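Local coordinates for protein lectin (Lotus tetragonolobus, PDB 2EIG) that probably binds L-fucosyl sugars as a seed lectin of the legume family, each subunit holding one calcium and one manganese ion, at residues A[124-129]-A[141-146]; A[94-99]-A[106-111]; A[64-69]-A[117-122]. All coordinates share one frame; numbering follows the deposited sequence.

Contact 1 of 3, residues A[124-129]-A[141-146]; sequences NVWDPK and NSIMSL. With CA (calcium ion), chain G; MN (manganese (II) ion), chain F.
W126 lies against I143 and M144, and its side chain can be followed outward from one loop to the other. W126 CB abuts M144 CG at 3.3 Å, the two side chains meeting at about a right angle. With chi1 at 53°, W126 CG sits between the backbone N and the carbonyl carbon, which swings the indole over I143. There the methyl I143 CG2 stands over the five-membered ring in a CH-pi contact, 3.4 Å from the ring centroid and only 6° off the normal. Farther round the rim, W126 NE1 touches the other branch, I143 CG1, at 3.5 Å. The same nitrogen donates to water 2 (NE1 to water O 3.0 Å), which is itself a ligand of the calcium. On the opposite face N124 CB rests near the rim, so the indole is sandwiched between the methyl and a metal-binding asparagine; Y101 also stacks on it. N124 OD1 binds the calcium at 2.2 Å, while D127 spans both ions, OD2 on calcium and OD1 on manganese. Two waters on manganese continue into the other loop: water 3 donates to I143 O and water 4 to S145 OG. Q111 of the second subunit packs on W126, I143 and M144. Neighbouring calcium and manganese ions, bridged by shared carboxylates, completed by waters and held by loops at the end of a beta sheet, are the hallmark of the legume lectin metal site.

Contact 2 of 3, residues A[94-99]-A[106-111]; sequences PPNSQG and DSSNSQ
N96 and D106 run side by side with their ends pointing the same way, the amide plane turned 39° from the carboxylate plane. N96 occupies the third position of a type II turn from P94 to S97, with the positive phi usual there; N96 CB lies 3.4 Å from D106 OD2. D106 opens a type I turn ending at N109, and its CG stands anti to the backbone N (chi1 179°). That torsion lays the carboxylate along the proline-asparagine turn: OD1 faces the ring of P95, reaching its CB at 3.8 Å as the two side chains pass at a slant. D106 OD2, the oxygen beside N96, also accepts from S108 N of its own turn at 2.9 Å, on its anti side, an Asx turn that ties down the carboxylate. Beneath the side chains the backbones come together. S107 N donates to N96 O at 3.0 Å, approaching from above the carbonyl plane, 51° out of it. S107 OG adds a weak bond to the same oxygen, so N96 O is gripped twice by one serine. One residue earlier, P95 O receives a CA-H...O contact from D106 CA at 3.1 Å. P94 CB fills in more loosely beside D106 CB. Outside the pair of turns, D106 N bonds N112 OD1, and N109 O bonds S110 OG of the second subunit. Polar groups dominate this surface contact, with proline carbon at its margin; its cohesion therefore probably rests on backbone carbonyls finding N-H, hydroxyl and C-H donors, and on a carboxylate anchored within its own turn, more than on burial of apolar surface.

Contact 3 of 3, residues A[64-69]-A[117-122]; sequences TSFSFI and VEFDSH. With MN (manganese (II) ion), chain F; CA (calcium ion), chain G.
Strand 64-69 and strand 117-120 face each other across the interior from different sheets, their closest CA atoms, those of F68 and F119, 10.4 Å apart, so phenylalanine side chains must span the gap. F119 reaches in from one side and is met by two rings from the other. F68 sends its edge to the face of F119 in an edge-to-face pair, with centroids 4.6 Å apart and planes inclined at 56°; F68 CZ comes within 3.5 Å of F119 CD2. F66 meets F119 rim to rim, from the opposite direction: F119 CE1 lies in the plane of the F66 ring, 3.6 Å from F66 CZ, and the planes are nearly perpendicular at 86°. F204 adds a further edge-to-face partner to F66, and M176 packs on F119. This aromatic cluster belongs to the core of the legume lectin beta sandwich, between the seven-stranded sheet that holds 117-120 and the sheet of 64-69. Strand alternation sends the neighbours of F119 the other way, to the metals. E118 OE2 binds manganese at 2.2 Å, while its OE1 accepts a hydrogen bond from manganese-bound water 3. D120, with CG anti to the backbone N (chi1 -175°), bridges the ions: OD1 binds both manganese and calcium. D120 OD2 also binds calcium and accepts from H122 N at 3.1 Å, closing an Asx turn that brings H122 O onto the calcium at 2.4 Å.

Along the chain the first segment of contact 3 comes earliest, then both segments of contact 2, nested in the loop that contact 3 closes, then the second segment of contact 3 and finally contact 1. Contacts 1 and 3 have centres about 16 Å apart but meet at the calcium and manganese ions, to which strand 115-120 and the loop following it both contribute. The metal site thus connects the sandwich interior of contact 3 to the loops at its edge. Contact 2 lies about 14 Å, centre to centre, from contact 1, in the long loop between strands 81-88 and 115-120. Contacts 1 and 2 both touch the second subunit, placing these loops at a tetramer interface.

Contact 1 of 3, residues A[124-129]-A[141-146]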
loop_
_atom_site.group_PDB
_atom_site.type_symbol
_atom_site.label_atom_id
_atom_site.label_comp_id
_atom_site.label_asym_id
_atom_site.label_seq_id
_atom_site.Cartn_x
_atom_site.Cartn_y
_atom_site.Cartn_z
ATOM N N ASN A 124 18.852 19.262 5.618
ATOM C CA ASN A 124 20.078 18.683 6.088
ATOM C C ASN A 124 20.592 17.845 4.905
ATOM O O ASN A 124 19.915 17.686 3.887
ATOM C CB ASN A 124 19.793 17.804 7.301
ATOM C CG ASN A 124 19.461 18.611 8.568
ATOM O OD1 ASN A 124 18.282 18.727 8.950
ATOM N ND2 ASN A 124 20.482 19.166 9.211
ATOM N N VAL A 125 21.772 17.280 5.067
ATOM C CA VAL A 125 22.412 16.463 4.034
ATOM C C VAL A 125 21.579 15.232 3.598
ATOM O O VAL A 125 21.695 14.802 2.447
ATOM C CB VAL A 125 23.867 16.036 4.480
ATOM C CG1 VAL A 125 24.693 17.270 4.880
ATOM C CG2 VAL A 125 23.784 15.171 5.646
ATOM N N TRP A 126 20.713 14.715 4.507
ATOM C CA TRP A 126 19.983 13.479 4.303
ATOM C C TRP A 126 18.556 13.760 3.871
ATOM O O TRP A 126 17.761 12.843 3.604
ATOM C CB TRP A 126 19.973 12.698 5.617
ATOM C CG TRP A 126 19.440 13.568 6.803
ATOM C CD1 TRP A 126 18.152 13.915 7.045
ATOM C CD2 TRP A 126 20.227 14.200 7.841
ATOM N NE1 TRP A 126 18.071 14.689 8.189
ATOM C CE2 TRP A 126 19.326 14.868 8.701
ATOM C CE3 TRP A 126 21.599 14.251 8.127
ATOM C CZ2 TRP A 126 19.748 15.572 9.825
ATOM C CZ3 TRP A 126 22.024 14.958 9.230
ATOM C CH2 TRP A 126 21.087 15.628 10.070
ATOM N N ASP A 127 18.222 15.042 3.849
ATOM C CA ASP A 127 16.924 15.517 3.459
ATOM C C ASP A 127 16.739 15.493 1.965
ATOM O O ASP A 127 17.729 15.495 1.236
ATOM C CB ASP A 127 16.704 16.927 4.017
ATOM C CG ASP A 127 16.293 16.888 5.443
ATOM O OD1 ASP A 127 15.633 15.889 5.775
ATOM O OD2 ASP A 127 16.674 17.782 6.219
ATOM N N PRO A 128 15.478 15.472 1.518
ATOM C CA PRO A 128 15.211 15.308 0.101
ATOM C C PRO A 128 16.025 16.317 -0.724
ATOM O O PRO A 128 15.734 17.543 -0.729
ATOM C CB PRO A 128 13.700 15.505 -0.016
ATOM C CG PRO A 128 13.143 15.186 1.330
ATOM C CD PRO A 128 14.241 15.514 2.332
ATOM N N LYS A 129 17.093 15.754 -1.311
ATOM C CA LYS A 129 18.167 16.410 -2.103
ATOM C C LYS A 129 17.535 16.628 -3.427
ATOM O O LYS A 129 18.232 16.824 -4.467
ATOM C CB LYS A 129 19.343 15.445 -2.363
ATOM C CG LYS A 129 20.717 15.894 -1.913
ATOM C CD LYS A 129 21.748 14.726 -2.061
ATOM C CE LYS A 129 21.122 13.328 -1.899
ATOM N NZ LYS A 129 20.663 13.002 -0.495
ATOM N N ASN A 141 12.335 4.781 11.986
ATOM C CA ASN A 141 13.624 4.367 12.522
ATOM C C ASN A 141 14.784 5.204 11.988
ATOM O O ASN A 141 15.907 5.048 12.414
ATOM C CB ASN A 141 13.911 2.863 12.199
ATOM C CG ASN A 141 12.889 1.940 12.781
ATOM O OD1 ASN A 141 12.828 0.730 12.446
ATOM N ND2 ASN A 141 12.061 2.476 13.666
ATOM N N SER A 142 14.539 6.032 10.991
ATOM C CA SER A 142 15.622 6.797 10.404
ATOM C C SER A 142 15.195 8.267 10.249
ATOM O O SER A 142 14.007 8.538 10.141
ATOM C CB SER A 142 15.923 6.169 9.044
ATOM O OG SER A 142 16.814 6.972 8.316
ATOM N N ILE A 143 16.169 9.174 10.256
ATOM C CA ILE A 143 15.960 10.613 9.977
ATOM C C ILE A 143 15.778 10.842 8.482
ATOM O O ILE A 143 15.272 11.881 8.057
ATOM C CB ILE A 143 17.141 11.500 10.543
ATOM C CG1 ILE A 143 16.670 12.918 10.902
ATOM C CG2 ILE A 143 18.379 11.526 9.547
ATOM C CD1 ILE A 143 15.375 13.018 11.825
ATOM N N MET A 144 16.182 9.868 7.666
ATOM C CA MET A 144 15.869 9.978 6.249
ATOM C C MET A 144 14.505 9.443 5.974
ATOM O O MET A 144 14.245 8.242 6.138
ATOM C CB MET A 144 16.883 9.238 5.366
ATOM C CG MET A 144 18.175 9.885 5.364
ATOM S SD MET A 144 19.427 8.637 5.642
ATOM C CE MET A 144 19.206 8.375 7.404
ATOM N N SER A 145 13.639 10.327 5.506
ATOM C CA SER A 145 12.250 9.990 5.332
ATOM C C SER A 145 12.063 8.878 4.305
ATOM O O SER A 145 12.786 8.812 3.303
ATOM C CB SER A 145 11.488 11.232 4.927
ATOM O OG SER A 145 11.620 12.157 5.985
ATOM N N LEU A 146 11.127 7.978 4.590
ATOM C CA LEU A 146 10.765 6.913 3.640
ATOM C C LEU A 146 10.022 7.506 2.453
ATOM O O LEU A 146 10.104 7.018 1.320
ATOM C CB LEU A 146 9.833 5.897 4.312
ATOM C CG LEU A 146 10.409 5.105 5.471
ATOM C CD1 LEU A 146 9.445 3.960 5.807
ATOM C CD2 LEU A 146 11.740 4.600 5.039
HETATM CA CA CA G . 16.145 18.637 8.389
HETATM MN MN MN F . 13.735 15.692 6.754
HETATM O O HOH W 1 15.023 12.656 4.055
HETATM O O HOH W 2 16.257 16.671 9.555
HETATM O O HOH W 3 14.543 14.484 8.372
HETATM O O HOH W 4 13.452 13.912 5.436
HETATM O O HOH W 5 15.961 19.831 10.399
#

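Contact 2 of 3, residues A[94-99]-A[106-111]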
loop_
_atom_site.group_PDB
_atom_site.type_symbol
_atom_site.label_atom_id
_atom_site.label_comp_id
_atom_site.label_asym_id
_atom_site.label_seq_id
_atom_site.Cartn_x
_atom_site.Cartn_y
_atom_site.Cartn_z
ATOM N N PRO A 94 16.417 11.360 23.043
ATOM C CA PRO A 94 17.646 10.563 22.845
ATOM C C PRO A 94 18.930 11.381 22.901
ATOM O O PRO A 94 18.937 12.623 22.593
ATOM C CB PRO A 94 17.441 9.900 21.471
ATOM C CG PRO A 94 15.934 10.156 21.140
ATOM C CD PRO A 94 15.618 11.448 21.808
ATOM N N PRO A 95 20.033 10.706 23.276
ATOM C CA PRO A 95 21.366 11.325 23.126
ATOM C C PRO A 95 21.564 11.729 21.673
ATOM O O PRO A 95 20.918 11.144 20.813
ATOM C CB PRO A 95 22.326 10.167 23.465
ATOM C CG PRO A 95 21.555 9.236 24.234
ATOM C CD PRO A 95 20.104 9.358 23.847
ATOM N N ASN A 96 22.417 12.718 21.374
ATOM C CA ASN A 96 22.786 13.025 19.955
ATOM C C ASN A 96 21.616 13.269 18.973
ATOM O O ASN A 96 21.708 13.012 17.749
ATOM C CB ASN A 96 23.737 11.953 19.404
ATOM C CG ASN A 96 24.624 11.362 20.472
ATOM O OD1 ASN A 96 24.433 10.207 20.883
ATOM N ND2 ASN A 96 25.573 12.137 20.956
ATOM N N SER A 97 20.514 13.794 19.521
ATOM C CA SER A 97 19.307 14.077 18.752
ATOM C C SER A 97 19.042 15.576 18.465
ATOM O O SER A 97 17.967 15.942 18.015
ATOM C CB SER A 97 18.109 13.433 19.435
ATOM O OG SER A 97 17.919 13.940 20.757
ATOM N N GLN A 98 20.027 16.437 18.736
ATOM C CA GLN A 98 19.863 17.888 18.516
ATOM C C GLN A 98 19.674 18.243 17.065
ATOM O O GLN A 98 19.988 17.438 16.160
ATOM C CB GLN A 98 21.004 18.693 19.150
ATOM C CG GLN A 98 20.931 18.726 20.684
ATOM C CD GLN A 98 21.918 19.712 21.251
ATOM O OE1 GLN A 98 21.532 20.696 21.924
ATOM N NE2 GLN A 98 23.197 19.507 20.927
ATOM N N GLY A 99 19.166 19.457 16.831
ATOM C CA GLY A 99 19.132 20.018 15.474
ATOM C C GLY A 99 18.305 19.175 14.511
ATOM O O GLY A 99 17.112 18.855 14.759
ATOM N N ASP A 106 18.929 9.394 17.831
ATOM C CA ASP A 106 20.287 9.390 18.303
ATOM C C ASP A 106 21.197 9.162 17.077
ATOM O O ASP A 106 21.212 8.063 16.493
ATOM C CB ASP A 106 20.460 8.242 19.290
ATOM C CG ASP A 106 21.885 8.117 19.838
ATOM O OD1 ASP A 106 22.030 7.423 20.848
ATOM O OD2 ASP A 106 22.847 8.686 19.296
ATOM N N SER A 107 21.956 10.194 16.718
ATOM C CA SER A 107 22.761 10.208 15.515
ATOM C C SER A 107 23.915 9.214 15.555
ATOM O O SER A 107 24.440 8.873 14.493
ATOM C CB SER A 107 23.309 11.618 15.204
ATOM O OG SER A 107 24.331 11.972 16.100
ATOM N N SER A 108 24.254 8.719 16.751
ATOM C CA SER A 108 25.370 7.780 16.924
ATOM C C SER A 108 24.898 6.346 17.113
ATOM O O SER A 108 25.583 5.571 17.728
ATOM C CB SER A 108 26.210 8.156 18.147
ATOM O OG SER A 108 26.740 9.456 18.051
ATOM N N ASN A 109 23.729 6.039 16.559
ATOM C CA ASN A 109 22.932 4.820 16.719
ATOM C C ASN A 109 21.986 5.042 15.502
ATOM O O ASN A 109 21.921 6.172 15.073
ATOM C CB ASN A 109 22.148 5.001 17.998
ATOM C CG ASN A 109 21.647 3.750 18.549
ATOM O OD1 ASN A 109 20.508 3.665 18.947
ATOM N ND2 ASN A 109 22.501 2.765 18.645
ATOM N N SER A 110 21.266 4.127 14.870
ATOM C CA SER A 110 21.303 2.647 14.768
ATOM C C SER A 110 20.162 1.846 15.349
ATOM O O SER A 110 19.526 1.049 14.652
ATOM C CB SER A 110 22.591 2.007 15.148
ATOM O OG SER A 110 22.702 0.965 14.183
ATOM N N GLN A 111 19.971 1.980 16.641
ATOM C CA GLN A 111 18.894 1.301 17.316
ATOM C C GLN A 111 17.646 2.184 17.313
ATOM O O GLN A 111 16.642 1.842 17.954
ATOM C CB GLN A 111 19.312 0.930 18.747
ATOM C CG GLN A 111 20.389 -0.160 18.799
ATOM C CD GLN A 111 19.970 -1.370 17.984
ATOM O OE1 GLN A 111 19.192 -2.113 18.450
ATOM N NE2 GLN A 111 20.430 -1.498 16.710
#

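Contact 3 of 3, residues A[64-69]-A[117-122]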
loop_
_atom_site.group_PDB
_atom_site.type_symbol
_atom_site.label_atom_id
_atom_site.label_comp_id
_atom_site.label_asym_id
_atom_site.label_seq_id
_atom_site.Cartn_x
_atom_site.Cartn_y
_atom_site.Cartn_z
ATOM N N THR A 64 -5.125 11.058 14.200
ATOM C CA THR A 64 -4.788 12.172 15.017
ATOM C C THR A 64 -4.886 13.438 14.162
ATOM O O THR A 64 -4.616 13.371 12.954
ATOM C CB THR A 64 -3.391 11.980 15.684
ATOM O OG1 THR A 64 -3.264 12.941 16.692
ATOM C CG2 THR A 64 -2.166 12.114 14.730
ATOM N N SER A 65 -5.266 14.545 14.792
ATOM C CA SER A 65 -5.277 15.876 14.160
ATOM C C SER A 65 -4.641 16.894 15.065
ATOM O O SER A 65 -4.795 16.869 16.285
ATOM C CB SER A 65 -6.707 16.369 13.810
ATOM O OG SER A 65 -7.326 15.487 12.897
ATOM N N PHE A 66 -3.904 17.807 14.470
ATOM C CA PHE A 66 -3.339 18.893 15.252
ATOM C C PHE A 66 -3.134 20.141 14.397
ATOM O O PHE A 66 -2.775 20.040 13.226
ATOM C CB PHE A 66 -2.042 18.491 15.979
ATOM C CG PHE A 66 -1.003 17.844 15.095
ATOM C CD1 PHE A 66 -0.029 18.622 14.471
ATOM C CD2 PHE A 66 -0.995 16.456 14.899
ATOM C CE1 PHE A 66 0.953 18.041 13.678
ATOM C CE2 PHE A 66 -0.029 15.885 14.097
ATOM C CZ PHE A 66 0.928 16.650 13.492
ATOM N N SER A 67 -3.423 21.301 14.990
ATOM C CA SER A 67 -3.198 22.590 14.369
ATOM C C SER A 67 -1.937 23.105 14.968
ATOM O O SER A 67 -1.759 23.021 16.182
ATOM C CB SER A 67 -4.303 23.598 14.746
ATOM O OG SER A 67 -5.416 23.299 13.937
ATOM N N PHE A 68 -1.107 23.704 14.134
ATOM C CA PHE A 68 0.166 24.231 14.588
ATOM C C PHE A 68 0.600 25.359 13.654
ATOM O O PHE A 68 0.123 25.476 12.529
ATOM C CB PHE A 68 1.224 23.127 14.669
ATOM C CG PHE A 68 1.695 22.646 13.324
ATOM C CD1 PHE A 68 2.857 23.198 12.741
ATOM C CD2 PHE A 68 0.988 21.664 12.640
ATOM C CE1 PHE A 68 3.294 22.778 11.466
ATOM C CE2 PHE A 68 1.420 21.191 11.330
ATOM C CZ PHE A 68 2.583 21.776 10.770
ATOM N N ILE A 69 1.483 26.208 14.140
ATOM C CA ILE A 69 2.110 27.168 13.271
ATOM C C ILE A 69 3.625 27.147 13.603
ATOM O O ILE A 69 4.008 27.079 14.772
ATOM C CB ILE A 69 1.534 28.585 13.461
ATOM C CG1 ILE A 69 0.119 28.754 12.833
ATOM C CG2 ILE A 69 2.416 29.517 12.843
ATOM C CD1 ILE A 69 -0.754 30.185 13.086
ATOM N N VAL A 117 5.916 11.596 11.722
ATOM C CA VAL A 117 5.574 12.513 10.675
ATOM C C VAL A 117 6.252 13.860 11.025
ATOM O O VAL A 117 5.911 14.534 12.014
ATOM C CB VAL A 117 4.038 12.679 10.519
ATOM C CG1 VAL A 117 3.712 13.694 9.376
ATOM C CG2 VAL A 117 3.331 11.273 10.282
ATOM N N GLU A 118 7.215 14.232 10.200
ATOM C CA GLU A 118 8.048 15.385 10.463
ATOM C C GLU A 118 7.639 16.531 9.579
ATOM O O GLU A 118 7.219 16.372 8.438
ATOM C CB GLU A 118 9.556 15.092 10.262
ATOM C CG GLU A 118 9.864 14.767 8.800
ATOM C CD GLU A 118 11.345 14.698 8.495
ATOM O OE1 GLU A 118 12.112 14.058 9.216
ATOM O OE2 GLU A 118 11.714 15.284 7.486
ATOM N N PHE A 119 7.819 17.710 10.120
ATOM C CA PHE A 119 7.531 18.931 9.420
ATOM C C PHE A 119 8.905 19.553 9.586
ATOM O O PHE A 119 9.250 20.105 10.615
ATOM C CB PHE A 119 6.429 19.721 10.133
ATOM C CG PHE A 119 5.074 19.062 10.087
ATOM C CD1 PHE A 119 4.670 18.190 11.096
ATOM C CD2 PHE A 119 4.208 19.286 9.003
ATOM C CE1 PHE A 119 3.418 17.572 11.066
ATOM C CE2 PHE A 119 2.957 18.682 8.968
ATOM C CZ PHE A 119 2.549 17.817 9.997
ATOM N N ASP A 120 9.698 19.437 8.552
ATOM C CA ASP A 120 11.099 19.692 8.629
ATOM C C ASP A 120 11.328 20.996 7.861
ATOM O O ASP A 120 11.018 21.088 6.679
ATOM C CB ASP A 120 11.831 18.506 7.963
ATOM C CG ASP A 120 13.333 18.582 8.069
ATOM O OD1 ASP A 120 13.997 17.539 7.949
ATOM O OD2 ASP A 120 13.907 19.668 8.239
ATOM N N SER A 121 11.875 21.992 8.555
ATOM C CA SER A 121 11.992 23.353 8.008
ATOM C C SER A 121 13.388 23.619 7.449
ATOM O O SER A 121 13.689 24.716 7.070
ATOM C CB SER A 121 11.712 24.349 9.125
ATOM O OG SER A 121 12.526 24.090 10.256
ATOM N N HIS A 122 14.285 22.644 7.534
ATOM C CA HIS A 122 15.691 22.870 7.195
ATOM C C HIS A 122 16.323 21.673 6.468
ATOM O O HIS A 122 16.371 20.586 7.039
ATOM C CB HIS A 122 16.498 23.134 8.467
ATOM C CG HIS A 122 17.968 23.287 8.224
ATOM N ND1 HIS A 122 18.519 24.449 7.736
ATOM C CD2 HIS A 122 19.004 22.435 8.422
ATOM C CE1 HIS A 122 19.828 24.300 7.628
ATOM N NE2 HIS A 122 20.141 23.080 8.016
HETATM MN MN MN F . 13.735 15.692 6.754
HETATM CA CA CA G . 16.145 18.637 8.389
HETATM O O HOH W 3 14.543 14.484 8.372
HETATM O O HOH W 4 13.452 13.912 5.436
HETATM O O HOH W 2 16.257 16.671 9.555
HETATM O O HOH W 5 15.961 19.831 10.399
#